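Local coordinates for ABC transporter periplasmic peptide-binding protein (Pseudoalteromonas, PDB 4QFL) that binds dipeptides in the periplasm, here holding Ala-Phe, and probably hands them to an ABC transporter for uptake, at residues Phe226-Asn229 with His235-Ala238; Asn388-Ala393 with Ile409-Trp414. All blocks are in the same frame, centred on the assembly; numbering follows the deposited sequence. Where two conformers were deposited one is given.

Overall arrangement
Following the chain from its N terminus, contact 1 comes first: strand 223-228 ends, the chain turns through five residues, and 235-238 folds back on the strand end before strand 241-246 begins. The contact thus closes the connection between two antiparallel neighbours. Contact 2 opens well after contact 1 has closed, so the two are in series and neither nest nor cross. It joins the start of helix 389-401 to strand 406-410 and the residues that follow it, within the unit that also holds strand 373-378. The two centres lie about 37 Å apart, contact 1 far out on the chain; of contact 2 only Trp414 reaches the bound phenylalanine.

Contact 1 (Phe226-Asn229 with His235-Ala238); sequences FYKN and HEVA
Lys228 reaches across to 235-238 and grips it with its ammonium group. Strands 223-228 and 241-246 of this periplasmic binding protein, antiparallel neighbours and consecutive in the chain, form a beta-hairpin with a long connection, and Lys228 closes that connection. NZ makes two bonds: a salt bridge to Glu236 OE2 at 2.7 Å, and a hydrogen bond to the carbonyl oxygen Val237 O at 2.8 Å. The carboxylate oxygen is met on its anti lone pair, the side turned away from OE1. The carbonyl is approached within its own plane, with a C=O...NZ angle of 155°. One charge therefore holds both a side chain and the backbone of the returning segment.

The lysine chain runs extended beyond CG, which carries its CD and CE past the same carbonyl oxygen. Glu236 starts away from the strand, and the bend at chi2 (65°) swings its carboxylate back to the ammonium. Beneath this polar pair Val237 points its CB toward the strand end, and its two methyls divide the contact: CG1 packs on Lys228 CB at 4.1 Å, and CG2 lies 4.0 Å from Asn229 O. The valine is buried, and it also touches Tyr213 of strand 213-219 as well as Pro212 and Tyr232.

In the second shell, Lys228 pairs through its backbone with Glu240, and Asn229 with Pro212, so the strand end is held by its neighbours. The amide of Asn229 is occupied elsewhere: OD1 accepts from Asp231 N in the turn, while ND2 gives to Gly211 O, just ahead of strand 213-219. A water bridges the two backbones, accepting from Val237 N at 3.0 Å and lying 3.0 Å from Asn229 O; its link to Glu236 OE2, at 3.3 Å, is weak.

Contact 2 (Asn388-Ala393 with Ile409-Trp414); sequences NARKMA and IVEYEW. With PHE (phenylalanine), chain D.
Arg390 leaves the helix with chi1 off the staggered positions (-115°), bends at chi2 and then runs straight, which brings NE to Glu411; the glutamate reaches out to meet it with CG anti to the backbone N and an extended chain. The salt bridge joins Arg390 NE to Glu411 OE1 at 2.6 Å. It is bent, with an N-H...O angle of 137°; the oxygen is met on its syn side, somewhat out of the carboxylate plane, and OE1 in turn is tilted from the guanidinium plane. The two flat groups are turned 61° apart, so this is a single-point grip rather than a coplanar pairing. Ile409 lies over one face of the guanidinium, its CG2 3.8 Å from Arg390 NH1. Its other branch slides against the helix, where CD1 meets Ala393 CB at 3.6 Å. A leucine replacing Arg390 would probably leave Glu411 without its charged mate here and Ile409 CG2 without the flat group it covers.

Asn388 caps helix 389-401, its OD1 accepting from Lys391 N at 3.0 Å. Further along, Trp414 brings an edge to the bound phenylalanine, CZ2 lying 3.8 Å from its O. The contact belongs to a beta-alpha-beta unit: helix 389-401 packs through Ala389 and Ala393 on strand 373-378, Val410 pairs with that strand, and Trp414 opens helix 414-422.

Contact 1 (Phe226-Asn229 with His235-Ala238)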
loop_
_atom_site.group_PDB
_atom_site.type_symbol
_atom_site.label_atom_id
_atom_site.label_comp_id
_atom_site.label_asym_id
_atom_site.label_seq_id
_atom_site.Cartn_x
_atom_site.Cartn_y
_atom_site.Cartn_z
ATOM N N PHE A 226 10.259 6.919 18.518
ATOM C CA PHE A 226 9.731 5.769 19.241
ATOM C C PHE A 226 10.811 5.238 20.177
ATOM O O PHE A 226 12.012 5.465 19.962
ATOM C CB PHE A 226 9.386 4.618 18.290
ATOM C CG PHE A 226 8.269 4.909 17.318
ATOM C CD1 PHE A 226 7.289 5.850 17.597
ATOM C CD2 PHE A 226 8.198 4.209 16.120
ATOM C CE1 PHE A 226 6.267 6.096 16.697
ATOM C CE2 PHE A 226 7.173 4.454 15.209
ATOM C CZ PHE A 226 6.207 5.403 15.505
ATOM N N TYR A 227 10.396 4.516 21.212
ATOM C CA TYR A 227 11.359 3.816 22.049
ATOM C C TYR A 227 10.984 2.356 22.254
ATOM O O TYR A 227 9.829 1.957 22.089
ATOM C CB TYR A 227 11.572 4.532 23.384
ATOM C CG TYR A 227 10.374 4.540 24.297
ATOM C CD1 TYR A 227 9.323 5.421 24.089
ATOM C CD2 TYR A 227 10.302 3.678 25.379
ATOM C CE1 TYR A 227 8.230 5.438 24.928
ATOM C CE2 TYR A 227 9.218 3.688 26.225
ATOM C CZ TYR A 227 8.185 4.570 25.998
ATOM O OH TYR A 227 7.104 4.581 26.845
ATOM N N LYS A 228 11.981 1.562 22.610
ATOM C CA LYS A 228 11.810 0.127 22.743
ATOM C C LYS A 228 10.715 -0.244 23.754
ATOM O O LYS A 228 10.600 0.354 24.831
ATOM C CB LYS A 228 13.155 -0.514 23.108
ATOM C CG LYS A 228 13.116 -1.463 24.269
ATOM C CD LYS A 228 14.423 -2.232 24.393
ATOM C CE LYS A 228 14.251 -3.438 25.303
ATOM N NZ LYS A 228 15.388 -4.392 25.218
ATOM N N ASN A 229 9.884 -1.210 23.381
ATOM C CA ASN A 229 8.914 -1.794 24.306
ATOM C C ASN A 229 9.552 -2.927 25.097
ATOM O O ASN A 229 9.724 -4.033 24.576
ATOM C CB ASN A 229 7.687 -2.310 23.555
ATOM C CG ASN A 229 6.739 -3.088 24.453
ATOM O OD1 ASN A 229 6.891 -3.102 25.677
ATOM N ND2 ASN A 229 5.759 -3.735 23.850
ATOM N N HIS A 235 9.629 -10.967 21.110
ATOM C CA HIS A 235 11.064 -11.089 21.327
ATOM C C HIS A 235 11.626 -9.927 22.122
ATOM O O HIS A 235 10.947 -8.940 22.358
ATOM C CB HIS A 235 11.825 -11.263 19.998
ATOM C CG HIS A 235 11.635 -10.143 19.017
ATOM N ND1 HIS A 235 12.384 -8.985 19.050
ATOM C CD2 HIS A 235 10.810 -10.024 17.950
ATOM C CE1 HIS A 235 12.012 -8.192 18.061
ATOM N NE2 HIS A 235 11.059 -8.800 17.379
ATOM N N GLU A 236 12.873 -10.067 22.555
ATOM C CA GLU A 236 13.564 -8.988 23.229
ATOM C C GLU A 236 13.991 -7.988 22.169
ATOM O O GLU A 236 14.813 -8.295 21.322
ATOM C CB GLU A 236 14.786 -9.526 23.974
ATOM C CG GLU A 236 15.493 -8.481 24.807
ATOM C CD GLU A 236 14.631 -7.975 25.950
ATOM O OE1 GLU A 236 13.900 -8.791 26.557
ATOM O OE2 GLU A 236 14.676 -6.759 26.239
ATOM N N VAL A 237 13.414 -6.795 22.207
ATOM C CA VAL A 237 13.732 -5.755 21.231
ATOM C C VAL A 237 15.153 -5.214 21.397
ATOM O O VAL A 237 15.575 -4.868 22.496
ATOM C CB VAL A 237 12.718 -4.603 21.315
ATOM C CG1 VAL A 237 13.062 -3.509 20.316
ATOM C CG2 VAL A 237 11.317 -5.136 21.074
ATOM N N ALA A 238 15.890 -5.139 20.298
ATOM C CA ALA A 238 17.298 -4.754 20.346
ATOM C C ALA A 238 17.523 -3.240 20.449
ATOM O O ALA A 238 18.218 -2.776 21.346
ATOM C CB ALA A 238 18.040 -5.334 19.155
HETATM O O HOH W 1 11.888 -6.052 24.625
#

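Contact 2 (Asn388-Ala393 with Ile409-Trp414)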
loop_
_atom_site.group_PDB
_atom_site.type_symbol
_atom_site.label_atom_id
_atom_site.label_comp_id
_atom_site.label_asym_id
_atom_site.label_seq_id
_atom_site.Cartn_x
_atom_site.Cartn_y
_atom_site.Cartn_z
ATOM N N ASN A 388 10.952 7.537 -10.384
ATOM C CA ASN A 388 10.986 8.940 -10.797
ATOM C C ASN A 388 9.801 9.330 -11.674
ATOM O O ASN A 388 9.934 9.429 -12.899
ATOM C CB ASN A 388 12.306 9.253 -11.516
ATOM C CG ASN A 388 12.603 10.746 -11.587
ATOM O OD1 ASN A 388 11.714 11.588 -11.415
ATOM N ND2 ASN A 388 13.859 11.078 -11.845
ATOM N N ALA A 389 8.648 9.557 -11.050
ATOM C CA ALA A 389 7.431 9.859 -11.797
ATOM C C ALA A 389 7.603 11.129 -12.616
ATOM O O ALA A 389 7.066 11.238 -13.714
ATOM C CB ALA A 389 6.252 9.994 -10.856
ATOM N N ARG A 390 8.369 12.074 -12.076
ATOM C CA ARG A 390 8.629 13.358 -12.729
ATOM C C ARG A 390 9.352 13.142 -14.038
ATOM O O ARG A 390 8.921 13.629 -15.074
ATOM C CB ARG A 390 9.518 14.219 -11.846
ATOM C CG ARG A 390 8.886 15.479 -11.330
ATOM C CD ARG A 390 8.857 16.611 -12.352
ATOM N NE ARG A 390 8.211 17.782 -11.751
ATOM C CZ ARG A 390 7.672 18.797 -12.424
ATOM N NH1 ARG A 390 7.693 18.817 -13.751
ATOM N NH2 ARG A 390 7.106 19.795 -11.761
ATOM N N LYS A 391 10.480 12.439 -13.970
ATOM C CA LYS A 391 11.259 12.104 -15.158
ATOM C C LYS A 391 10.393 11.342 -16.154
ATOM O O LYS A 391 10.420 11.615 -17.356
ATOM C CB LYS A 391 12.465 11.259 -14.764
ATOM C CG LYS A 391 13.320 10.759 -15.907
ATOM C CD LYS A 391 14.103 11.876 -16.562
ATOM C CE LYS A 391 15.220 11.329 -17.465
ATOM N NZ LYS A 391 15.539 12.214 -18.645
ATOM N N MET A 392 9.621 10.383 -15.655
ATOM C CA MET A 392 8.727 9.630 -16.517
ATOM C C MET A 392 7.701 10.534 -17.196
ATOM O O MET A 392 7.405 10.364 -18.375
ATOM C CB MET A 392 8.010 8.534 -15.737
ATOM C CG MET A 392 7.182 7.635 -16.619
ATOM S SD MET A 392 6.414 6.281 -15.725
ATOM C CE MET A 392 7.847 5.457 -15.037
ATOM N N ALA A 393 7.151 11.484 -16.454
ATOM C CA ALA A 393 6.146 12.386 -17.005
ATOM C C ALA A 393 6.748 13.316 -18.061
ATOM O O ALA A 393 6.096 13.660 -19.049
ATOM C CB ALA A 393 5.469 13.191 -15.889
ATOM N N ILE A 409 2.416 19.009 -16.652
ATOM C CA ILE A 409 2.713 18.098 -15.550
ATOM C C ILE A 409 2.309 18.695 -14.211
ATOM O O ILE A 409 2.706 19.805 -13.883
ATOM C CB ILE A 409 4.212 17.724 -15.544
ATOM C CG1 ILE A 409 4.582 17.036 -16.862
ATOM C CG2 ILE A 409 4.540 16.835 -14.347
ATOM C CD1 ILE A 409 6.036 16.602 -16.950
ATOM N N VAL A 410 1.518 17.958 -13.439
ATOM C CA VAL A 410 1.075 18.441 -12.138
ATOM C C VAL A 410 1.706 17.640 -11.005
ATOM O O VAL A 410 1.761 16.413 -11.049
ATOM C CB VAL A 410 -0.442 18.354 -11.993
ATOM C CG1 VAL A 410 -0.851 18.707 -10.586
ATOM C CG2 VAL A 410 -1.117 19.282 -12.995
ATOM N N GLU A 411 2.183 18.335 -9.986
ATOM C CA GLU A 411 2.849 17.659 -8.887
ATOM C C GLU A 411 2.609 18.387 -7.566
ATOM O O GLU A 411 2.684 19.611 -7.503
ATOM C CB GLU A 411 4.341 17.566 -9.198
ATOM C CG GLU A 411 5.131 16.593 -8.334
ATOM C CD GLU A 411 6.603 16.555 -8.712
ATOM O OE1 GLU A 411 7.035 17.434 -9.494
ATOM O OE2 GLU A 411 7.326 15.650 -8.230
ATOM N N TYR A 412 2.310 17.632 -6.513
ATOM C CA TYR A 412 2.124 18.201 -5.181
ATOM C C TYR A 412 2.749 17.279 -4.141
ATOM O O TYR A 412 3.047 16.126 -4.433
ATOM C CB TYR A 412 0.637 18.386 -4.852
ATOM C CG TYR A 412 -0.147 19.277 -5.800
ATOM C CD1 TYR A 412 -0.157 20.649 -5.644
ATOM C CD2 TYR A 412 -0.885 18.734 -6.834
ATOM C CE1 TYR A 412 -0.870 21.466 -6.513
ATOM C CE2 TYR A 412 -1.604 19.536 -7.705
ATOM C CZ TYR A 412 -1.593 20.900 -7.545
ATOM O OH TYR A 412 -2.311 21.695 -8.413
ATOM N N GLU A 413 2.941 17.797 -2.933
ATOM C CA GLU A 413 3.366 16.998 -1.783
ATOM C C GLU A 413 2.646 15.641 -1.786
ATOM O O GLU A 413 1.444 15.564 -2.066
ATOM C CB GLU A 413 3.117 17.781 -0.474
ATOM C CG GLU A 413 3.506 17.066 0.828
ATOM C CD GLU A 413 2.464 16.067 1.280
ATOM O OE1 GLU A 413 1.263 16.340 1.080
ATOM O OE2 GLU A 413 2.839 15.008 1.824
ATOM N N TRP A 414 3.391 14.582 -1.475
ATOM C CA TRP A 414 2.914 13.200 -1.585
ATOM C C TRP A 414 1.527 12.968 -1.028
ATOM O O TRP A 414 0.649 12.502 -1.749
ATOM C CB TRP A 414 3.908 12.261 -0.921
ATOM C CG TRP A 414 3.616 10.775 -0.982
ATOM C CD1 TRP A 414 3.832 9.882 0.022
ATOM C CD2 TRP A 414 3.118 10.006 -2.094
ATOM N NE1 TRP A 414 3.493 8.619 -0.379
ATOM C CE2 TRP A 414 3.053 8.660 -1.671
ATOM C CE3 TRP A 414 2.715 10.321 -3.392
ATOM C CZ2 TRP A 414 2.605 7.628 -2.501
ATOM C CZ3 TRP A 414 2.266 9.296 -4.216
ATOM C CH2 TRP A 414 2.216 7.962 -3.763
HETATM N N PHE D . 0.054 2.531 -1.608
HETATM C CA PHE D . 0.653 3.485 -2.533
HETATM C C PHE D . 2.102 3.712 -2.169
HETATM O O PHE D . 2.942 3.916 -3.039
HETATM C CB PHE D . -0.076 4.822 -2.461
HETATM C CG PHE D . -1.439 4.802 -3.061
HETATM C CD1 PHE D . -1.651 4.257 -4.317
HETATM C CD2 PHE D . -2.509 5.333 -2.376
HETATM C CE1 PHE D . -2.897 4.247 -4.879
HETATM C CE2 PHE D . -3.761 5.328 -2.932
HETATM C CZ PHE D . -3.961 4.782 -4.184
HETATM O OXT PHE D . 2.459 3.705 -0.990
#